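PDB 3G5S: methylenetetrahydrofolate--tRNA-(uracil-5-)-methyltransferase TrmFO from Thermus thermophilus, which catalyses the folate- and FAD-dependent methylation of uridine 54 to 5-methyluridine in tRNA, probably with NADH or NADPH as reductant. Local coordinates for residues 145-154 with 312-320. Residues are numbered along the deposited sequence; the frame is centred on the assembly and turned at random.
Sequences LKRRFGDHFL and YLNAPRLLG. With GSH (glutathione), chain C; EDO (1,2-ethanediol), chain F.
Tyr312 turns its carbonyl to Leu154, whose CA makes a CA-H...O contact with Tyr312 O at 3.5 Å. The CB of Tyr312 points away from residues 145-154. Tyr312 OH accepts a hydrogen bond from glutathione N1 (2.9 Å) and is also hydrogen-bonded to Phe390 O. Leu313 pairs with Leu154 as an antiparallel, non-hydrogen-bonded pair. Both side chains lie on the same face of the sheet, and Leu154 CD1 meets Leu313 CD2 at 4.2 Å. Leu145, from the last turns of helix 139-149, reaches the same Leu313 methyl. Asn314 N donates to Phe153 O (2.9 Å), the one hydrogen bond directly joining the two segments. The donor is tilted 33° from the carbonyl plane. Asn314 is also the N-cap of helix 315-318. A chi1 of -166° swings the Asn314 amide away from its own N, and Asn314 OD1 accepts from Arg317 N at 3.2 Å, the donor lying above the amide carbonyl plane. ND2 bonds Pro387 O and a 1,2-ethanediol that also donates to His152 O. The Arg317 chain bends twice on its way past the Phe153 ring. Arg317 CG lies 3.7 Å from Phe153 CE1. NH1 comes to the ring edge, while Phe153 CZ sits over one face of the guanidinium, the planes 70° apart. Leu318 sends CD1 to Phe153 CB and CD2 to Phe149 CB, both at 4.0 Å. Were Phe153 an alanine, the ring would be gone, which is likely to leave a gap beside Asn314 CB and deprive the Arg317 guanidinium of a surface it rests on. The arrangement is a short two-stranded antiparallel sheet, 154-155 with 309-313, with a capped helical turn packed against the end of helix 139-149. Through Tyr312 it borders the glutathione pocket.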
ATOM      1  N   LEU A 145      20.526  -0.256   0.417  1.00 11.56           N
ATOM      2  CA  LEU A 145      19.571   0.672   1.006  1.00 11.45           C
ATOM      3  C   LEU A 145      19.714   0.738   2.527  1.00 11.43           C
ATOM      4  O   LEU A 145      19.647   1.816   3.119  1.00 11.70           O
ATOM      5  CB  LEU A 145      18.144   0.282   0.622  1.00 11.93           C
ATOM      6  CG  LEU A 145      17.790   0.621  -0.824  1.00 12.44           C
ATOM      7  CD1 LEU A 145      16.551  -0.145  -1.262  1.00 13.63           C
ATOM      8  CD2 LEU A 145      17.597   2.122  -0.992  1.00 14.07           C
ATOM      9  N   LYS A 146      19.912  -0.413   3.161  1.00 12.26           N
ATOM     10  CA  LYS A 146      20.141  -0.434   4.599  1.00 12.73           C
ATOM     11  C   LYS A 146      21.412   0.325   4.973  1.00 12.94           C
ATOM     12  O   LYS A 146      21.433   1.056   5.960  1.00 13.65           O
ATOM     13  CB  LYS A 146      20.214  -1.872   5.115  1.00 14.62           C
ATOM     14  CG  LYS A 146      18.889  -2.608   5.047  1.00 16.17           C
ATOM     15  CD  LYS A 146      18.924  -3.921   5.806  1.00 20.54           C
ATOM     16  CE  LYS A 146      20.070  -4.806   5.366  1.00 23.33           C
ATOM     17  NZ  LYS A 146      20.085  -6.087   6.126  1.00 24.16           N
ATOM     18  N   ARG A 147      22.470   0.150   4.190  1.00 13.20           N
ATOM     19  CA  ARG A 147      23.724   0.851   4.460  1.00 14.81           C
ATOM     20  C   ARG A 147      23.537   2.365   4.399  1.00 14.41           C
ATOM     21  O   ARG A 147      24.040   3.104   5.247  1.00 16.28           O
ATOM     22  CB  ARG A 147      24.809   0.437   3.462  1.00 17.74           C
ATOM     23  CG  ARG A 147      25.481  -0.889   3.749  1.00 21.84           C
ATOM     24  CD  ARG A 147      26.807  -0.996   3.001  1.00 23.84           C
ATOM     25  NE  ARG A 147      26.655  -0.779   1.566  1.00 24.54           N
ATOM     26  CZ  ARG A 147      26.322  -1.731   0.701  1.00 24.58           C
ATOM     27  NH1 ARG A 147      26.100  -2.967   1.125  1.00 25.48           N
ATOM     28  NH2 ARG A 147      26.202  -1.446  -0.586  1.00 25.54           N
ATOM     29  N   ARG A 148      22.813   2.825   3.384  1.00 13.60           N
ATOM     30  CA  ARG A 148      22.677   4.252   3.131  1.00 13.60           C
ATOM     31  C   ARG A 148      21.674   4.914   4.082  1.00 13.72           C
ATOM     32  O   ARG A 148      21.915   6.018   4.566  1.00 16.02           O
ATOM     33  CB  ARG A 148      22.295   4.470   1.658  1.00 14.74           C
ATOM     34  CG  ARG A 148      22.041   5.905   1.202  1.00 18.49           C
ATOM     35  CD  ARG A 148      23.298   6.708   0.900  1.00 19.87           C
ATOM     36  NE  ARG A 148      24.361   5.964   0.225  1.00 18.08           N
ATOM     37  CZ  ARG A 148      24.592   5.955  -1.089  1.00 17.47           C
ATOM     38  NH1 ARG A 148      23.817   6.632  -1.925  1.00 19.79           N
ATOM     39  NH2 ARG A 148      25.618   5.257  -1.569  1.00 17.32           N
ATOM     40  N   PHE A 149      20.564   4.232   4.367  1.00 13.61           N
ATOM     41  CA  PHE A 149      19.466   4.861   5.098  1.00 13.86           C
ATOM     42  C   PHE A 149      19.200   4.313   6.496  1.00 15.67           C
ATOM     43  O   PHE A 149      18.468   4.933   7.263  1.00 18.22           O
ATOM     44  CB  PHE A 149      18.187   4.846   4.247  1.00 13.80           C
ATOM     45  CG  PHE A 149      18.332   5.602   2.962  1.00 13.13           C
ATOM     46  CD1 PHE A 149      18.404   6.984   2.971  1.00 13.61           C
ATOM     47  CD2 PHE A 149      18.439   4.938   1.750  1.00 13.52           C
ATOM     48  CE1 PHE A 149      18.565   7.694   1.796  1.00 14.11           C
ATOM     49  CE2 PHE A 149      18.600   5.641   0.572  1.00 14.43           C
ATOM     50  CZ  PHE A 149      18.663   7.024   0.596  1.00 14.59           C
ATOM     51  N   GLY A 150      19.794   3.169   6.828  1.00 14.62           N
ATOM     52  CA  GLY A 150      19.650   2.588   8.154  1.00 15.71           C
ATOM     53  C   GLY A 150      18.982   1.227   8.129  1.00 14.61           C
ATOM     54  O   GLY A 150      17.951   1.042   7.483  1.00 15.47           O
ATOM     55  N   ASP A 151      19.566   0.273   8.849  1.00 15.28           N
ATOM     56  CA  ASP A 151      19.061  -1.097   8.881  1.00 17.24           C
ATOM     57  C   ASP A 151      17.599  -1.166   9.295  1.00 17.70           C
ATOM     58  O   ASP A 151      16.848  -2.013   8.812  1.00 19.77           O
ATOM     59  CB  ASP A 151      19.871  -1.940   9.869  1.00 20.64           C
ATOM     60  CG  ASP A 151      21.273  -2.241   9.381  1.00 24.57           C
ATOM     61  OD1 ASP A 151      21.603  -1.882   8.235  1.00 25.78           O
ATOM     62  OD2 ASP A 151      22.047  -2.848  10.150  1.00 27.52           O
ATOM     63  N   HIS A 152      17.200  -0.288  10.208  1.00 16.82           N
ATOM     64  CA  HIS A 152      15.859  -0.360  10.775  1.00 17.98           C
ATOM     65  C   HIS A 152      14.784   0.233   9.882  1.00 15.70           C
ATOM     66  O   HIS A 152      13.603   0.154  10.212  1.00 17.37           O
ATOM     67  CB  HIS A 152      15.819   0.302  12.155  1.00 21.11           C
ATOM     68  CG  HIS A 152      16.543  -0.470  13.213  1.00 25.55           C
ATOM     69  ND1 HIS A 152      17.770  -0.084  13.707  1.00 28.05           N
ATOM     70  CD2 HIS A 152      16.216  -1.611  13.861  1.00 27.85           C
ATOM     71  CE1 HIS A 152      18.163  -0.953  14.622  1.00 28.03           C
ATOM     72  NE2 HIS A 152      17.239  -1.888  14.734  1.00 28.36           N
ATOM     73  N   PHE A 153      15.190   0.813   8.757  1.00 13.60           N
ATOM     74  CA  PHE A 153      14.242   1.497   7.887  1.00 13.15           C
ATOM     75  C   PHE A 153      13.896   0.728   6.613  1.00 12.30           C
ATOM     76  O   PHE A 153      13.220   1.251   5.732  1.00 12.23           O
ATOM     77  CB  PHE A 153      14.706   2.927   7.605  1.00 15.54           C
ATOM     78  CG  PHE A 153      14.817   3.761   8.847  1.00 18.28           C
ATOM     79  CD1 PHE A 153      13.730   3.912   9.694  1.00 20.44           C
ATOM     80  CD2 PHE A 153      16.013   4.360   9.193  1.00 21.12           C
ATOM     81  CE1 PHE A 153      13.831   4.670  10.850  1.00 22.74           C
ATOM     82  CE2 PHE A 153      16.122   5.117  10.346  1.00 23.42           C
ATOM     83  CZ  PHE A 153      15.033   5.268  11.174  1.00 24.33           C
ATOM     84  N   LEU A 154      14.323  -0.527   6.554  1.00 12.03           N
ATOM     85  CA  LEU A 154      13.902  -1.453   5.517  1.00 12.76           C
ATOM     86  C   LEU A 154      13.416  -2.729   6.192  1.00 13.65           C
ATOM     87  O   LEU A 154      14.085  -3.256   7.079  1.00 15.90           O
ATOM     88  CB  LEU A 154      15.039  -1.751   4.536  1.00 13.77           C
ATOM     89  CG  LEU A 154      14.722  -2.738   3.410  1.00 14.64           C
ATOM     90  CD1 LEU A 154      15.514  -2.417   2.152  1.00 17.29           C
ATOM     91  CD2 LEU A 154      14.982  -4.177   3.854  1.00 18.09           C
ATOM     92  N   TYR A 312      10.215  -3.582   1.811  1.00 10.66           N
ATOM     93  CA  TYR A 312       9.741  -2.216   1.668  1.00 10.64           C
ATOM     94  C   TYR A 312      10.437  -1.278   2.645  1.00 10.79           C
ATOM     95  O   TYR A 312      10.973  -1.699   3.672  1.00 11.75           O
ATOM     96  CB  TYR A 312       8.206  -2.144   1.819  1.00 10.47           C
ATOM     97  CG  TYR A 312       7.710  -2.390   3.229  1.00 10.29           C
ATOM     98  CD1 TYR A 312       7.647  -3.676   3.754  1.00 11.55           C
ATOM     99  CD2 TYR A 312       7.308  -1.339   4.040  1.00 10.77           C
ATOM    100  CE1 TYR A 312       7.201  -3.901   5.046  1.00 11.87           C
ATOM    101  CE2 TYR A 312       6.856  -1.557   5.333  1.00 11.57           C
ATOM    102  CZ  TYR A 312       6.807  -2.843   5.834  1.00 11.32           C
ATOM    103  OH  TYR A 312       6.368  -3.086   7.120  1.00 12.27           O
ATOM    104  N   LEU A 313      10.407   0.001   2.301  1.00 10.23           N
ATOM    105  CA  LEU A 313      11.001   1.062   3.096  1.00 10.93           C
ATOM    106  C   LEU A 313      10.029   1.700   4.076  1.00 10.68           C
ATOM    107  O   LEU A 313       8.810   1.703   3.860  1.00 10.92           O
ATOM    108  CB  LEU A 313      11.510   2.159   2.167  1.00 12.09           C
ATOM    109  CG  LEU A 313      12.629   1.729   1.224  1.00 13.37           C
ATOM    110  CD1 LEU A 313      12.830   2.786   0.163  1.00 14.73           C
ATOM    111  CD2 LEU A 313      13.926   1.474   1.992  1.00 15.55           C
ATOM    112  N   ASN A 314      10.587   2.270   5.137  1.00 10.84           N
ATOM    113  CA  ASN A 314       9.811   3.078   6.052  1.00 10.77           C
ATOM    114  C   ASN A 314       9.557   4.424   5.398  1.00 10.33           C
ATOM    115  O   ASN A 314      10.338   5.364   5.535  1.00 11.19           O
ATOM    116  CB  ASN A 314      10.533   3.245   7.387  1.00 11.66           C
ATOM    117  CG  ASN A 314       9.612   3.774   8.452  1.00 12.33           C
ATOM    118  OD1 ASN A 314       8.935   4.782   8.241  1.00 13.00           O
ATOM    119  ND2 ASN A 314       9.546   3.085   9.587  1.00 13.41           N
ATOM    120  N   ALA A 315       8.465   4.500   4.652  1.00 10.49           N
ATOM    121  CA  ALA A 315       8.162   5.704   3.893  1.00 10.22           C
ATOM    122  C   ALA A 315       8.049   6.954   4.767  1.00 10.45           C
ATOM    123  O   ALA A 315       8.610   7.988   4.423  1.00 11.03           O
ATOM    124  CB  ALA A 315       6.925   5.511   3.024  1.00 11.59           C
ATOM    125  N   PRO A 316       7.342   6.878   5.913  1.00 10.67           N
ATOM    126  CA  PRO A 316       7.220   8.128   6.671  1.00 12.17           C
ATOM    127  C   PRO A 316       8.566   8.662   7.159  1.00 13.62           C
ATOM    128  O   PRO A 316       8.731   9.878   7.274  1.00 17.67           O
ATOM    129  CB  PRO A 316       6.322   7.741   7.853  1.00 13.84           C
ATOM    130  CG  PRO A 316       5.554   6.564   7.379  1.00 14.77           C
ATOM    131  CD  PRO A 316       6.447   5.824   6.426  1.00 11.40           C
ATOM    132  N   ARG A 317       9.518   7.777   7.428  1.00 11.98           N
ATOM    133  CA  ARG A 317      10.834   8.226   7.867  1.00 12.03           C
ATOM    134  C   ARG A 317      11.719   8.688   6.714  1.00 12.37           C
ATOM    135  O   ARG A 317      12.587   9.527   6.914  1.00 15.21           O
ATOM    136  CB  ARG A 317      11.548   7.115   8.636  1.00 14.27           C
ATOM    137  CG  ARG A 317      10.926   6.774   9.982  1.00 15.92           C
ATOM    138  CD  ARG A 317      10.833   7.987  10.912  1.00 19.88           C
ATOM    139  NE  ARG A 317      12.132   8.573  11.229  1.00 24.42           N
ATOM    140  CZ  ARG A 317      12.909   8.176  12.228  1.00 25.35           C
ATOM    141  NH1 ARG A 317      12.528   7.174  13.010  1.00 26.21           N
ATOM    142  NH2 ARG A 317      14.076   8.774  12.441  1.00 26.16           N
ATOM    143  N   LEU A 318      11.515   8.135   5.522  1.00 11.48           N
ATOM    144  CA  LEU A 318      12.466   8.319   4.423  1.00 11.78           C
ATOM    145  C   LEU A 318      11.989   9.156   3.242  1.00 10.59           C
ATOM    146  O   LEU A 318      12.818   9.743   2.554  1.00 11.74           O
ATOM    147  CB  LEU A 318      12.928   6.972   3.882  1.00 12.21           C
ATOM    148  CG  LEU A 318      13.701   6.078   4.847  1.00 13.21           C
ATOM    149  CD1 LEU A 318      14.120   4.798   4.142  1.00 14.20           C
ATOM    150  CD2 LEU A 318      14.910   6.791   5.458  1.00 15.32           C
ATOM    151  N   LEU A 319      10.680   9.160   2.977  1.00 10.41           N
ATOM    152  CA  LEU A 319      10.134   9.729   1.742  1.00 10.22           C
ATOM    153  C   LEU A 319       9.203  10.907   1.977  1.00 10.96           C
ATOM    154  O   LEU A 319       8.439  10.933   2.942  1.00 12.72           O
ATOM    155  CB  LEU A 319       9.355   8.661   0.957  1.00 10.51           C
ATOM    156  CG  LEU A 319      10.104   7.380   0.584  1.00 11.38           C
ATOM    157  CD1 LEU A 319       9.178   6.396  -0.118  1.00 12.49           C
ATOM    158  CD2 LEU A 319      11.313   7.684  -0.290  1.00 12.09           C
ATOM    159  N   GLY A 320       9.248  11.872   1.065  1.00 11.07           N
ATOM    160  CA  GLY A 320       8.222  12.893   0.999  1.00 11.33           C
ATOM    161  C   GLY A 320       7.024  12.413   0.192  1.00 10.51           C
ATOM    162  O   GLY A 320       7.064  11.354  -0.439  1.00 10.47           O
TER
HETATM  163  N1  GSH C 445       6.980  -5.171   9.087  1.00 19.92           N
HETATM  164  CA1 GSH C 445       7.785  -4.217   9.827  0.85 23.74           C
HETATM  165  C1  GSH C 445       9.090  -4.809  10.335  0.96 25.82           C
HETATM  166  O11 GSH C 445       9.436  -6.101   9.939  0.79 27.54           O
HETATM  167  O12 GSH C 445       9.912  -4.091  10.801  0.75 27.37           O
HETATM  168  CB1 GSH C 445       7.016  -3.472  10.915  0.92 22.02           C
HETATM  169  CG1 GSH C 445       6.859  -4.159  12.267  0.85 20.65           C
HETATM  170  CD1 GSH C 445       5.949  -5.382  12.357  0.78 20.34           C
HETATM  171  OE1 GSH C 445       5.529  -5.941  11.396  0.78 20.94           O
HETATM  172  N2  GSH C 445       5.593  -5.829  13.675  0.76 20.07           N
HETATM  173  CA2 GSH C 445       4.661  -6.897  13.854  0.90 19.80           C
HETATM  174  C2  GSH C 445       3.301  -6.405  14.338  0.89 19.19           C
HETATM  175  O2  GSH C 445       3.111  -6.217  15.493  0.89 21.38           O
HETATM  176  CB2 GSH C 445       5.298  -7.893  14.810  0.88 20.69           C
HETATM  177  SG2 GSH C 445       4.438  -9.464  15.037  0.80 22.26           S
HETATM  178  N3  GSH C 445       2.174  -6.627  13.454  0.92 17.58           N
HETATM  179  CA3 GSH C 445       0.835  -6.346  13.926  0.92 18.08           C
HETATM  180  C3  GSH C 445       0.495  -4.865  13.999  0.83 18.59           C
HETATM  181  O31 GSH C 445      -0.219  -4.415  14.839  0.90 19.09           O
HETATM  182  O32 GSH C 445       1.273  -4.033  13.217  0.80 19.48           O
HETATM  183  C1  EDO F 448       9.266  -0.536   8.010  1.00 16.44           C
HETATM  184  O1  EDO F 448       8.495  -0.640   9.209  1.00 18.38           O
HETATM  185  C2  EDO F 448      10.739  -0.640   8.382  1.00 15.85           C
HETATM  186  O2  EDO F 448      11.066   0.457   9.239  1.00 14.66           O